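Local coordinates for protein Obg-like ATPase 1 (PDB 1NI3) that hydrolyses ATP, and GTP less efficiently, with magnesium as cofactor, and negatively regulates the G2/M transition of the cell cycle, at residues E164-I169 with K183-I188; R142-I147 with P247-W252; Y377-E380 with I384-W387; G94-A99 with G106-S111; E157-H162 with E190-Y195. One frame throughout, in Å; residues are numbered along the deposited sequence.

Contact 1: E164-I169 with K183-I188; sequences EGLRKI and KEEQAI
Leu166 and Gln186 meet near the far end of an antiparallel helical hairpin, the coiled-coil element built by helices 140-168 and 179-199 that is characteristic of YchF proteins. The short segments run at 153° to each other with their axes 10.1 Å apart, and the pair lies at the protein surface. The close side is formed by the Gln186 amide. With its CG anti to the backbone N (chi1 -174°) and the chain extended beyond it, Gln186 reaches straight across to the backbone of helix 140-168. There NE2 gives a weak, bent hydrogen bond to Leu166 O at 3.0 Å and a second bond to Thr170 OG1, just past the segment. Gln186 OE1 lies against the aliphatic base of Arg167, whose side chain runs across it at about a right angle. With an alanine in place of Gln186, Leu166 O and Thr170 OG1 would probably lose their amide partner, and a gap would open between the helices. The other side is looser: Leu166 and Glu185 cross with a single contact, while Glu185 also touches Ile215 of helix 210-217. Farther out, on the solvent side, the exposed Arg167 makes a long, weak ion pair with Glu160 through NH2. At the sparse edge of the contact, the Leu166 methyl CD1 stops 3.9 Å from Glu185 OE2.

Contact 2: R142-I147 with P247-W252; sequences RDLSII and PKIKKW
Leu144 lies over the indole of Trp252, its CB 4.1 Å from the centroid of the six-membered ring and only 3° off the ring normal, a CH-pi contact on the face. The two side chains slide past each other in opposite directions, and Leu144 CD2 comes 3.9 Å from Trp252 CZ3. The other methyl, CD1, meets Ile249 CG2 at 4.0 Å, so the leucine fork is shared between the indole and the isoleucine one turn before it. Ser145 adds its backbone: its CA is 3.6 Å from Trp252 CZ2, approaching the ring obliquely. The indole gets there because its CG stands anti to the backbone N (chi1 -173°), which sends the ring across to the neighbouring helix. An alanine in place of Trp252 would probably uncover Leu144 and Ser145 and open a gap between the two helices. In the next shell, Ile141 and Val148 of helix 140-168 also touch Trp252, and Ser145 OG is turned to Asp149 OD2 in a hydrogen bond. Beneath them, Ile249 lies about 8 Å from Met233, a predicted ATP-binding residue, side chain to side chain. Two helices running the same way, 27° apart and with segment axes 11.1 Å from each other, thus rest through Leu144 and Ile249 on the parallel strands 118-124 and 227-232 of the central sheet, as in the alpha/beta fold of P-loop G domains.

Contact 3: Y377-E380 with I384-W387; sequences YVME and IAHW
Met379, a selenomethionine, and Trp387 approach from opposite directions, and the methyl CE of the first meets the rim of the second. CE lies near the plane of the indole, at the edge of its six-membered ring, 3.5 Å from Trp387 CH2. The selenium sits farther back, 4.1 Å from the same CH2. The side chain leaves the backbone with CG anti to the carbonyl carbon, then folds at both chi2 (-66°) and chi3 (-90°), and this double bend turns the methyl toward the indole, where it meets the edge. A face of the indole is taken within the strand segment itself: Ala385 CB stands 3.5 Å above the ring plane, offset toward the rim. The same CB also touches the selenomethionine methyl, at 3.9 Å from Met379 CE, so CE touches both the alanine methyl and the indole edge. Met379 belongs to the loop joining strands 372-374 and 384-386, the outer strands of a three-stranded antiparallel sheet with 346-350 in the middle, in the TGS domain, a ubiquitin-like beta-grasp fold. Helix 329-336 covers the group, with Ala329 and Ala332 on Met379 and Ala333 and Ile336 on Trp387. Phe340 also meets the indole, the two ring planes about 50° apart. From strand 307-312, the side chain of Tyr310 touches both Met379 and Ala385.

Contact 4: G94-A99 with G106-S111; sequences GLTKGA and GNAFLS
Thr96 packs on Ala108 and Phe109 where the loop after the DxxG motif, the G3 signature of GTPases closed here by Gly94, folds back on the start of helix 107-113, a position consistent with the switch II region of other G domains. The contact is slight and lies at the surface. The threonine methyl CG2 rests 4.1 Å from Ala108 CB, a plain apolar touch on the first turn of the helix. The hydroxyl branch passes beside the next residue, with Thr96 OG1 4.3 Å from Phe109 CD1 and approaching the ring obliquely. This oxygen makes a weak hydrogen bond to Ile92 O, back in its own loop. Gly106 sits at the N-cap with a positive phi (103°), where a beta carbon would jam against the preceding carbonyl oxygen. One turn after Ala108, the Ser111 hydroxyl donates to Ala108 O at 2.7 Å, in the carbonyl plane and on a lone pair, tying the side chain back to the first turn. Phe109 leads toward the nucleotide site: its side chain is about 5 Å from that of Lys33, a predicted ATP-binding residue of the P-loop. On its other flank the short helix leans on helix 140-168, through hydrogen bonds from Gly106 N to Glu150 and between Asn107 OD1 and Lys154 NZ, and through Leu110 packed on Leu151.

Contact 5: E157-H162 with E190-Y195; sequences EFVEKH and EKVYQY
The segments run antiparallel at 151°, axes 9.5 Å apart, and Val159 and Tyr193 bring their backbones nearest, with CA atoms 6.1 Å from each other. They belong to the coiled-coil hairpin of helices 140-168 and 179-199, at a level where its interior is partly buried. Val159 provides the apolar side. Its CG1 branch sits 3.6 Å from Tyr193 CB, near the plane of the phenol ring and at its edge, while the CG2 branch meets Val192 CG1, on the residue just before the tyrosine, at 4.0 Å. Ile189 and Leu196 of the same helix also touch Val159, so the valine is enclosed by several successive turns of helix 179-199. Tyr193 points its ring across the groove, CG anti to the backbone N, and crosses Val159 and Glu160 at a slant. That glutamate first leaves its helix extended and then bends at chi2 (69°), which brings the carboxylate back over a face of the phenol ring. The carboxylate and ring planes are only 16° apart, and no hydrogen bond joins the two side chains. The charged partner of Glu160 OE2 is Arg167 NH2, in a long, weak ion pair. The aliphatic part of Glu160 also meets the ring, its CB lying 3.6 Å from Tyr193 CE1. Glu160 OE2 lies over the ring face, 3.3 Å from Tyr193 CE1.

How the contacts relate
Contacts 1 and 5 join the same two helices, 140-168 and 179-199, with centres 10 Å apart: contact 5 has buried valines and a tyrosine, whereas contact 1, nearer the end of the hairpin, is at the surface and depends on an amide. Contact 2 uses the beginning of helix 140-168 and packs aliphatic groups on an indole over the sheet, so one long helix runs from the G domain core out into the hairpin. Contact 4 lies beside that helix, a thin surface touch near the nucleotide site. Contact 3 stands apart in the TGS domain, over 40 Å away between centres, wholly buried and apolar.

Contact 1: E164-I169 with K183-I188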
# COMPACT_ATOMS: atom_id res chain seq x y z
N GLU A 164 -19.25 15.29 18.61
CA GLU A 164 -19.64 16.00 19.82
C GLU A 164 -19.14 17.44 19.72
O GLU A 164 -19.82 18.38 20.12
CB GLU A 164 -19.02 15.32 21.04
CG GLU A 164 -18.49 16.28 22.10
CD GLU A 164 -17.26 15.75 22.82
OE1 GLU A 164 -17.37 14.74 23.56
OE2 GLU A 164 -16.16 16.33 22.65
N GLY A 165 -17.94 17.61 19.16
CA GLY A 165 -17.36 18.93 19.02
C GLY A 165 -18.12 19.85 18.08
O GLY A 165 -18.23 21.06 18.33
N LEU A 166 -18.65 19.29 17.01
CA LEU A 166 -19.41 20.07 16.04
C LEU A 166 -20.80 20.43 16.52
O LEU A 166 -21.40 21.37 16.02
CB LEU A 166 -19.51 19.31 14.71
CG LEU A 166 -18.23 19.22 13.88
CD1 LEU A 166 -18.52 18.39 12.64
CD2 LEU A 166 -17.76 20.61 13.49
N ARG A 167 -21.32 19.70 17.50
CA ARG A 167 -22.65 20.00 18.02
C ARG A 167 -22.60 21.32 18.79
O ARG A 167 -23.60 22.04 18.89
CB ARG A 167 -23.14 18.88 18.94
CG ARG A 167 -23.25 17.53 18.25
CD ARG A 167 -23.42 16.41 19.27
NE ARG A 167 -23.20 15.09 18.68
CZ ARG A 167 -23.04 13.97 19.38
NH1 ARG A 167 -23.06 14.01 20.71
NH2 ARG A 167 -22.84 12.81 18.77
N LYS A 168 -21.42 21.63 19.31
CA LYS A 168 -21.21 22.88 20.05
C LYS A 168 -21.58 24.05 19.14
O LYS A 168 -22.68 24.61 19.24
CB LYS A 168 -19.75 23.01 20.49
CG LYS A 168 -19.30 22.01 21.54
CD LYS A 168 -17.85 22.21 21.90
CE LYS A 168 -17.46 21.39 23.11
NZ LYS A 168 -18.31 21.73 24.28
N ILE A 169 -20.65 24.42 18.26
CA ILE A 169 -20.86 25.53 17.33
C ILE A 169 -21.99 25.24 16.36
O ILE A 169 -21.75 25.08 15.16
CB ILE A 169 -19.58 25.81 16.50
CG1 ILE A 169 -18.32 25.67 17.37
CG2 ILE A 169 -19.66 27.21 15.88
CD1 ILE A 169 -17.86 24.23 17.54
N LYS A 183 -23.19 22.74 9.24
CA LYS A 183 -24.24 21.79 9.60
C LYS A 183 -24.26 20.61 8.62
O LYS A 183 -24.38 19.46 9.04
CB LYS A 183 -25.62 22.47 9.60
CG LYS A 183 -25.79 23.56 10.64
CD LYS A 183 -27.19 24.16 10.57
CE LYS A 183 -27.32 25.44 11.39
NZ LYS A 183 -27.02 25.27 12.84
N GLU A 184 -24.16 20.91 7.33
CA GLU A 184 -24.14 19.87 6.30
C GLU A 184 -23.05 18.87 6.66
O GLU A 184 -23.21 17.67 6.47
CB GLU A 184 -23.85 20.49 4.93
CG GLU A 184 -23.78 19.49 3.76
CD GLU A 184 -22.47 19.56 2.98
OE1 GLU A 184 -22.36 18.89 1.93
OE2 GLU A 184 -21.55 20.29 3.42
N GLU A 185 -21.95 19.38 7.20
CA GLU A 185 -20.81 18.55 7.60
C GLU A 185 -21.21 17.63 8.75
O GLU A 185 -20.83 16.46 8.78
CB GLU A 185 -19.65 19.44 8.05
CG GLU A 185 -18.30 18.72 8.03
CD GLU A 185 -17.20 19.50 8.74
OE1 GLU A 185 -17.15 20.73 8.57
OE2 GLU A 185 -16.38 18.87 9.44
N GLN A 186 -21.96 18.18 9.69
CA GLN A 186 -22.41 17.43 10.85
C GLN A 186 -23.37 16.33 10.41
O GLN A 186 -23.36 15.24 10.97
CB GLN A 186 -23.10 18.38 11.85
CG GLN A 186 -23.49 17.73 13.17
CD GLN A 186 -23.55 18.73 14.32
OE1 GLN A 186 -23.93 18.38 15.43
NE2 GLN A 186 -23.15 19.97 14.06
N ALA A 187 -24.20 16.62 9.41
CA ALA A 187 -25.14 15.63 8.93
C ALA A 187 -24.38 14.45 8.31
O ALA A 187 -24.80 13.29 8.43
CB ALA A 187 -26.06 16.24 7.89
N ILE A 188 -23.25 14.76 7.68
CA ILE A 188 -22.40 13.76 7.04
C ILE A 188 -21.63 12.98 8.09
O ILE A 188 -21.61 11.75 8.07
CB ILE A 188 -21.43 14.44 6.07
CG1 ILE A 188 -22.24 15.13 4.97
CG2 ILE A 188 -20.45 13.41 5.50
CD1 ILE A 188 -21.41 15.92 3.99

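Contact 2: R142-I147 with P247-W252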
# COMPACT_ATOMS: atom_id res chain seq x y z
N ARG A 142 -11.58 -15.93 14.29
CA ARG A 142 -11.82 -15.15 15.49
C ARG A 142 -11.00 -13.87 15.45
O ARG A 142 -11.55 -12.77 15.48
CB ARG A 142 -11.43 -15.94 16.74
CG ARG A 142 -12.16 -15.46 17.97
CD ARG A 142 -11.48 -15.90 19.25
NE ARG A 142 -10.22 -15.19 19.47
CZ ARG A 142 -9.01 -15.73 19.28
NH1 ARG A 142 -8.90 -16.99 18.87
NH2 ARG A 142 -7.92 -15.01 19.52
N ASP A 143 -9.68 -14.03 15.36
CA ASP A 143 -8.74 -12.91 15.33
C ASP A 143 -9.04 -11.92 14.21
O ASP A 143 -8.87 -10.70 14.36
CB ASP A 143 -7.32 -13.44 15.14
CG ASP A 143 -6.89 -14.35 16.26
OD1 ASP A 143 -7.71 -15.22 16.64
OD2 ASP A 143 -5.75 -14.22 16.75
N LEU A 144 -9.47 -12.45 13.07
CA LEU A 144 -9.82 -11.64 11.92
C LEU A 144 -10.92 -10.64 12.29
O LEU A 144 -10.86 -9.48 11.90
CB LEU A 144 -10.32 -12.52 10.79
CG LEU A 144 -9.38 -12.73 9.60
CD1 LEU A 144 -9.97 -13.78 8.69
CD2 LEU A 144 -9.19 -11.41 8.87
N SER A 145 -11.92 -11.12 13.02
CA SER A 145 -13.03 -10.27 13.42
C SER A 145 -12.62 -9.29 14.52
O SER A 145 -13.06 -8.14 14.54
CB SER A 145 -14.20 -11.14 13.90
OG SER A 145 -15.39 -10.36 14.05
N ILE A 146 -11.76 -9.73 15.42
CA ILE A 146 -11.28 -8.88 16.51
C ILE A 146 -10.74 -7.55 15.99
O ILE A 146 -11.26 -6.48 16.31
CB ILE A 146 -10.15 -9.58 17.30
CG1 ILE A 146 -10.72 -10.75 18.09
CG2 ILE A 146 -9.46 -8.58 18.22
CD1 ILE A 146 -9.66 -11.67 18.63
N ILE A 147 -9.68 -7.64 15.19
CA ILE A 147 -9.04 -6.47 14.61
C ILE A 147 -10.07 -5.52 14.00
O ILE A 147 -10.09 -4.33 14.32
CB ILE A 147 -7.98 -6.89 13.55
CG1 ILE A 147 -6.92 -7.78 14.24
CG2 ILE A 147 -7.28 -5.68 12.97
CD1 ILE A 147 -5.83 -8.28 13.33
N PRO A 247 -9.82 -21.96 3.01
CA PRO A 247 -11.21 -21.82 2.54
C PRO A 247 -12.07 -21.00 3.48
O PRO A 247 -12.79 -20.10 3.05
CB PRO A 247 -11.67 -23.27 2.41
CG PRO A 247 -10.91 -23.96 3.51
CD PRO A 247 -9.53 -23.37 3.35
N LYS A 248 -11.99 -21.30 4.77
CA LYS A 248 -12.76 -20.60 5.77
C LYS A 248 -12.45 -19.11 5.73
O LYS A 248 -13.34 -18.29 5.52
CB LYS A 248 -12.45 -21.18 7.15
CG LYS A 248 -12.27 -22.71 7.13
CD LYS A 248 -12.45 -23.35 8.52
CE LYS A 248 -13.90 -23.25 8.99
NZ LYS A 248 -14.11 -23.80 10.36
N ILE A 249 -11.18 -18.78 5.92
CA ILE A 249 -10.70 -17.39 5.90
C ILE A 249 -11.23 -16.63 4.68
O ILE A 249 -11.69 -15.49 4.78
CB ILE A 249 -9.16 -17.32 5.87
CG1 ILE A 249 -8.59 -17.82 7.20
CG2 ILE A 249 -8.69 -15.90 5.59
CD1 ILE A 249 -7.09 -17.87 7.23
N LYS A 250 -11.14 -17.28 3.52
CA LYS A 250 -11.59 -16.68 2.28
C LYS A 250 -13.02 -16.17 2.39
O LYS A 250 -13.28 -14.97 2.25
CB LYS A 250 -11.49 -17.70 1.13
CG LYS A 250 -11.82 -17.13 -0.23
CD LYS A 250 -11.41 -18.07 -1.37
CE LYS A 250 -11.93 -17.56 -2.71
NZ LYS A 250 -11.50 -16.15 -2.98
N LYS A 251 -13.95 -17.07 2.68
CA LYS A 251 -15.36 -16.70 2.80
C LYS A 251 -15.60 -15.58 3.79
O LYS A 251 -16.30 -14.61 3.49
CB LYS A 251 -16.21 -17.92 3.20
CG LYS A 251 -17.67 -17.74 2.82
CD LYS A 251 -18.45 -19.05 2.78
CE LYS A 251 -19.76 -18.86 2.02
NZ LYS A 251 -20.51 -20.12 1.82
N TRP A 252 -15.02 -15.71 4.97
CA TRP A 252 -15.16 -14.68 5.99
C TRP A 252 -14.92 -13.33 5.37
O TRP A 252 -15.69 -12.39 5.59
CB TRP A 252 -14.14 -14.86 7.10
CG TRP A 252 -14.36 -13.93 8.23
CD1 TRP A 252 -15.07 -14.19 9.36
CD2 TRP A 252 -13.90 -12.57 8.35
NE1 TRP A 252 -15.08 -13.09 10.18
CE2 TRP A 252 -14.37 -12.08 9.59
CE3 TRP A 252 -13.14 -11.72 7.53
CZ2 TRP A 252 -14.10 -10.78 10.03
CZ3 TRP A 252 -12.87 -10.43 7.98
CH2 TRP A 252 -13.35 -9.98 9.22

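Contact 3: Y377-E380 with I384-W387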
# COMPACT_ATOMS: atom_id res chain seq x y z
N TYR A 377 -1.47 17.92 -18.76
CA TYR A 377 -1.25 16.54 -19.16
C TYR A 377 -1.10 15.62 -17.97
O TYR A 377 -0.20 15.79 -17.15
CB TYR A 377 -0.00 16.41 -20.04
CG TYR A 377 0.33 14.96 -20.37
CD1 TYR A 377 -0.46 14.24 -21.26
CD2 TYR A 377 1.41 14.30 -19.76
CE1 TYR A 377 -0.20 12.91 -21.54
CE2 TYR A 377 1.67 12.95 -20.04
CZ TYR A 377 0.86 12.26 -20.93
OH TYR A 377 1.09 10.93 -21.20
N VAL A 378 -1.98 14.63 -17.89
CA VAL A 378 -1.91 13.65 -16.81
C VAL A 378 -0.97 12.56 -17.29
O VAL A 378 -1.20 11.94 -18.33
CB VAL A 378 -3.28 13.04 -16.47
CG1 VAL A 378 -4.12 14.05 -15.71
CG2 VAL A 378 -3.99 12.62 -17.75
N MSE A 379 0.10 12.34 -16.53
CA MSE A 379 1.10 11.34 -16.86
C MSE A 379 0.46 9.98 -17.08
O MSE A 379 -0.62 9.68 -16.56
CB MSE A 379 2.14 11.23 -15.74
CG MSE A 379 2.84 12.54 -15.40
SE MSE A 379 3.94 13.18 -16.86
CE MSE A 379 5.62 12.31 -16.42
N GLU A 380 1.13 9.14 -17.86
CA GLU A 380 0.62 7.81 -18.12
C GLU A 380 1.65 6.81 -17.61
O GLU A 380 2.85 6.93 -17.86
CB GLU A 380 0.36 7.65 -19.61
CG GLU A 380 -0.70 8.61 -20.13
CD GLU A 380 -0.91 8.54 -21.62
OE1 GLU A 380 -1.16 7.43 -22.15
OE2 GLU A 380 -0.82 9.60 -22.28
N ILE A 384 8.05 7.76 -20.36
CA ILE A 384 9.47 8.08 -20.27
C ILE A 384 9.49 9.57 -20.55
O ILE A 384 9.22 9.99 -21.67
CB ILE A 384 10.32 7.37 -21.35
CG1 ILE A 384 10.42 5.87 -21.07
CG2 ILE A 384 11.73 7.96 -21.36
CD1 ILE A 384 9.11 5.14 -21.21
N ALA A 385 9.80 10.36 -19.53
CA ALA A 385 9.80 11.80 -19.69
C ALA A 385 11.16 12.45 -19.57
O ALA A 385 12.11 11.85 -19.09
CB ALA A 385 8.83 12.43 -18.70
N HIS A 386 11.22 13.69 -20.03
CA HIS A 386 12.45 14.48 -19.99
C HIS A 386 12.13 15.98 -19.86
O HIS A 386 11.51 16.57 -20.74
CB HIS A 386 13.29 14.22 -21.24
CG HIS A 386 14.23 15.34 -21.57
ND1 HIS A 386 13.87 16.40 -22.37
CD2 HIS A 386 15.49 15.59 -21.14
CE1 HIS A 386 14.87 17.27 -22.42
NE2 HIS A 386 15.86 16.80 -21.69
N TRP A 387 12.58 16.57 -18.76
CA TRP A 387 12.36 17.99 -18.50
C TRP A 387 13.63 18.77 -18.80
O TRP A 387 14.73 18.20 -18.75
CB TRP A 387 11.98 18.22 -17.02
CG TRP A 387 11.26 17.07 -16.36
CD1 TRP A 387 11.75 16.27 -15.37
CD2 TRP A 387 9.94 16.59 -16.67
NE1 TRP A 387 10.81 15.31 -15.04
CE2 TRP A 387 9.70 15.48 -15.82
CE3 TRP A 387 8.95 16.98 -17.57
CZ2 TRP A 387 8.50 14.77 -15.85
CZ3 TRP A 387 7.75 16.27 -17.60
CH2 TRP A 387 7.54 15.17 -16.75

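Contact 4: G94-A99 with G106-S111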
# COMPACT_ATOMS: atom_id res chain seq x y z
N GLY A 94 7.44 -3.69 15.60
CA GLY A 94 8.75 -3.23 16.01
C GLY A 94 8.78 -1.83 16.57
O GLY A 94 9.67 -1.51 17.37
N LEU A 95 7.83 -0.98 16.17
CA LEU A 95 7.78 0.41 16.64
C LEU A 95 7.14 0.58 17.99
O LEU A 95 6.85 1.70 18.40
CB LEU A 95 7.03 1.28 15.64
CG LEU A 95 7.76 1.53 14.33
CD1 LEU A 95 6.79 2.08 13.29
CD2 LEU A 95 8.92 2.49 14.58
N THR A 96 6.91 -0.53 18.69
CA THR A 96 6.31 -0.49 20.01
C THR A 96 6.55 -1.82 20.67
O THR A 96 5.81 -2.77 20.42
CB THR A 96 4.78 -0.25 19.94
OG1 THR A 96 4.27 -0.66 18.67
CG2 THR A 96 4.46 1.21 20.18
N LYS A 97 7.57 -1.91 21.52
CA LYS A 97 7.83 -3.19 22.17
C LYS A 97 6.61 -3.68 22.95
O LYS A 97 6.32 -4.88 22.97
CB LYS A 97 9.03 -3.11 23.10
CG LYS A 97 10.13 -4.13 22.77
CD LYS A 97 9.62 -5.58 22.72
CE LYS A 97 9.22 -6.09 24.10
NZ LYS A 97 8.86 -7.53 24.06
N GLY A 98 5.90 -2.76 23.58
CA GLY A 98 4.74 -3.14 24.36
C GLY A 98 3.81 -4.16 23.72
O GLY A 98 3.57 -4.13 22.52
N ALA A 99 3.30 -5.08 24.54
CA ALA A 99 2.38 -6.10 24.07
C ALA A 99 1.02 -5.82 24.71
O ALA A 99 0.76 -6.25 25.83
CB ALA A 99 2.88 -7.49 24.46
N GLY A 106 -4.33 -2.99 20.54
CA GLY A 106 -3.95 -2.02 21.55
C GLY A 106 -3.96 -0.62 21.01
O GLY A 106 -3.96 -0.40 19.80
N ASN A 107 -3.94 0.35 21.92
CA ASN A 107 -3.96 1.76 21.55
C ASN A 107 -2.61 2.24 21.05
O ASN A 107 -2.54 3.13 20.21
CB ASN A 107 -4.39 2.59 22.76
CG ASN A 107 -5.57 3.46 22.46
OD1 ASN A 107 -5.47 4.41 21.68
ND2 ASN A 107 -6.71 3.16 23.07
N ALA A 108 -1.54 1.66 21.58
CA ALA A 108 -0.21 2.08 21.15
C ALA A 108 0.04 1.61 19.72
O ALA A 108 0.39 2.41 18.84
CB ALA A 108 0.85 1.50 22.08
N PHE A 109 -0.14 0.31 19.51
CA PHE A 109 0.05 -0.31 18.20
C PHE A 109 -0.70 0.52 17.17
O PHE A 109 -0.17 0.89 16.14
CB PHE A 109 -0.51 -1.73 18.21
CG PHE A 109 -0.12 -2.53 17.01
CD1 PHE A 109 1.16 -3.06 16.89
CD2 PHE A 109 -1.02 -2.72 15.97
CE1 PHE A 109 1.54 -3.77 15.76
CE2 PHE A 109 -0.65 -3.43 14.83
CZ PHE A 109 0.64 -3.96 14.73
N LEU A 110 -1.96 0.81 17.47
CA LEU A 110 -2.75 1.61 16.57
C LEU A 110 -2.20 3.02 16.39
O LEU A 110 -2.21 3.53 15.28
CB LEU A 110 -4.20 1.68 17.04
CG LEU A 110 -4.99 0.39 16.88
CD1 LEU A 110 -6.40 0.61 17.38
CD2 LEU A 110 -5.01 -0.02 15.42
N SER A 111 -1.72 3.65 17.45
CA SER A 111 -1.20 5.01 17.30
C SER A 111 -0.16 5.13 16.18
O SER A 111 -0.00 6.20 15.60
CB SER A 111 -0.63 5.55 18.63
OG SER A 111 0.68 5.05 18.87

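Contact 5: E157-H162 with E190-Y195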
# COMPACT_ATOMS: atom_id res chain seq x y z
N GLU A 157 -15.49 5.85 18.12
CA GLU A 157 -15.25 6.76 19.23
C GLU A 157 -14.75 8.09 18.68
O GLU A 157 -15.31 9.12 19.01
CB GLU A 157 -14.23 6.15 20.19
CG GLU A 157 -14.87 5.10 21.12
CD GLU A 157 -13.85 4.23 21.83
OE1 GLU A 157 -12.75 4.73 22.17
OE2 GLU A 157 -14.17 3.06 22.10
N PHE A 158 -13.73 8.06 17.83
CA PHE A 158 -13.21 9.30 17.27
C PHE A 158 -14.31 10.16 16.70
O PHE A 158 -14.38 11.35 16.96
CB PHE A 158 -12.20 9.01 16.17
CG PHE A 158 -11.62 10.26 15.57
CD1 PHE A 158 -10.49 10.84 16.13
CD2 PHE A 158 -12.20 10.85 14.46
CE1 PHE A 158 -9.93 12.01 15.59
CE2 PHE A 158 -11.65 12.02 13.90
CZ PHE A 158 -10.51 12.60 14.47
N VAL A 159 -15.16 9.55 15.88
CA VAL A 159 -16.26 10.29 15.27
C VAL A 159 -17.14 10.86 16.37
O VAL A 159 -17.38 12.07 16.42
CB VAL A 159 -17.10 9.37 14.37
CG1 VAL A 159 -18.32 10.12 13.85
CG2 VAL A 159 -16.25 8.89 13.21
N GLU A 160 -17.61 9.99 17.26
CA GLU A 160 -18.46 10.37 18.39
C GLU A 160 -17.94 11.67 19.01
O GLU A 160 -18.68 12.66 19.13
CB GLU A 160 -18.46 9.25 19.43
CG GLU A 160 -19.38 9.45 20.65
CD GLU A 160 -20.86 9.39 20.30
OE1 GLU A 160 -21.66 9.10 21.21
OE2 GLU A 160 -21.22 9.66 19.13
N LYS A 161 -16.67 11.67 19.41
CA LYS A 161 -16.06 12.84 20.02
C LYS A 161 -16.05 14.01 19.07
O LYS A 161 -16.53 15.09 19.39
CB LYS A 161 -14.64 12.50 20.49
CG LYS A 161 -13.97 13.60 21.32
CD LYS A 161 -13.45 14.72 20.43
CE LYS A 161 -12.97 15.94 21.21
NZ LYS A 161 -12.33 16.96 20.31
N HIS A 162 -15.48 13.80 17.89
CA HIS A 162 -15.41 14.87 16.90
C HIS A 162 -16.81 15.42 16.61
O HIS A 162 -17.02 16.63 16.50
CB HIS A 162 -14.78 14.36 15.60
CG HIS A 162 -14.56 15.41 14.58
ND1 HIS A 162 -15.59 15.96 13.85
CD2 HIS A 162 -13.44 16.07 14.20
CE1 HIS A 162 -15.12 16.91 13.07
NE2 HIS A 162 -13.82 17.00 13.26
N GLU A 190 -22.46 12.45 10.80
CA GLU A 190 -23.50 11.64 11.41
C GLU A 190 -23.60 10.30 10.68
O GLU A 190 -23.64 9.24 11.31
CB GLU A 190 -24.83 12.37 11.33
CG GLU A 190 -25.83 12.01 12.43
CD GLU A 190 -25.33 12.42 13.80
OE1 GLU A 190 -24.79 11.56 14.53
OE2 GLU A 190 -25.47 13.62 14.15
N LYS A 191 -23.65 10.36 9.35
CA LYS A 191 -23.73 9.15 8.53
C LYS A 191 -22.48 8.30 8.73
O LYS A 191 -22.56 7.08 8.80
CB LYS A 191 -23.85 9.52 7.04
CG LYS A 191 -25.22 10.04 6.61
CD LYS A 191 -25.22 10.42 5.12
CE LYS A 191 -24.82 9.25 4.22
NZ LYS A 191 -24.62 9.68 2.81
N VAL A 192 -21.32 8.96 8.79
CA VAL A 192 -20.04 8.27 9.00
C VAL A 192 -20.15 7.43 10.27
O VAL A 192 -19.70 6.28 10.30
CB VAL A 192 -18.89 9.26 9.16
CG1 VAL A 192 -17.62 8.52 9.52
CG2 VAL A 192 -18.70 10.03 7.88
N TYR A 193 -20.74 8.02 11.31
CA TYR A 193 -20.91 7.33 12.58
C TYR A 193 -21.91 6.21 12.35
O TYR A 193 -21.64 5.04 12.61
CB TYR A 193 -21.45 8.29 13.63
CG TYR A 193 -21.43 7.71 15.02
CD1 TYR A 193 -20.27 7.75 15.80
CD2 TYR A 193 -22.55 7.08 15.55
CE1 TYR A 193 -20.25 7.20 17.08
CE2 TYR A 193 -22.55 6.52 16.82
CZ TYR A 193 -21.39 6.58 17.58
OH TYR A 193 -21.39 6.03 18.84
N GLN A 194 -23.09 6.60 11.86
CA GLN A 194 -24.15 5.66 11.53
C GLN A 194 -23.56 4.40 10.92
O GLN A 194 -23.84 3.29 11.36
CB GLN A 194 -25.11 6.31 10.52
CG GLN A 194 -26.40 6.86 11.09
CD GLN A 194 -27.50 5.81 11.12
OE1 GLN A 194 -27.91 5.30 10.08
NE2 GLN A 194 -27.99 5.49 12.32
N TYR A 195 -22.73 4.58 9.89
CA TYR A 195 -22.09 3.47 9.18
C TYR A 195 -21.23 2.66 10.13
O TYR A 195 -21.47 1.47 10.34
CB TYR A 195 -21.22 4.00 8.02
CG TYR A 195 -20.95 2.99 6.90
CD1 TYR A 195 -21.80 2.92 5.79
CD2 TYR A 195 -19.87 2.11 6.96
CE1 TYR A 195 -21.57 1.98 4.77
CE2 TYR A 195 -19.64 1.17 5.94
CZ TYR A 195 -20.50 1.11 4.86
OH TYR A 195 -20.30 0.17 3.87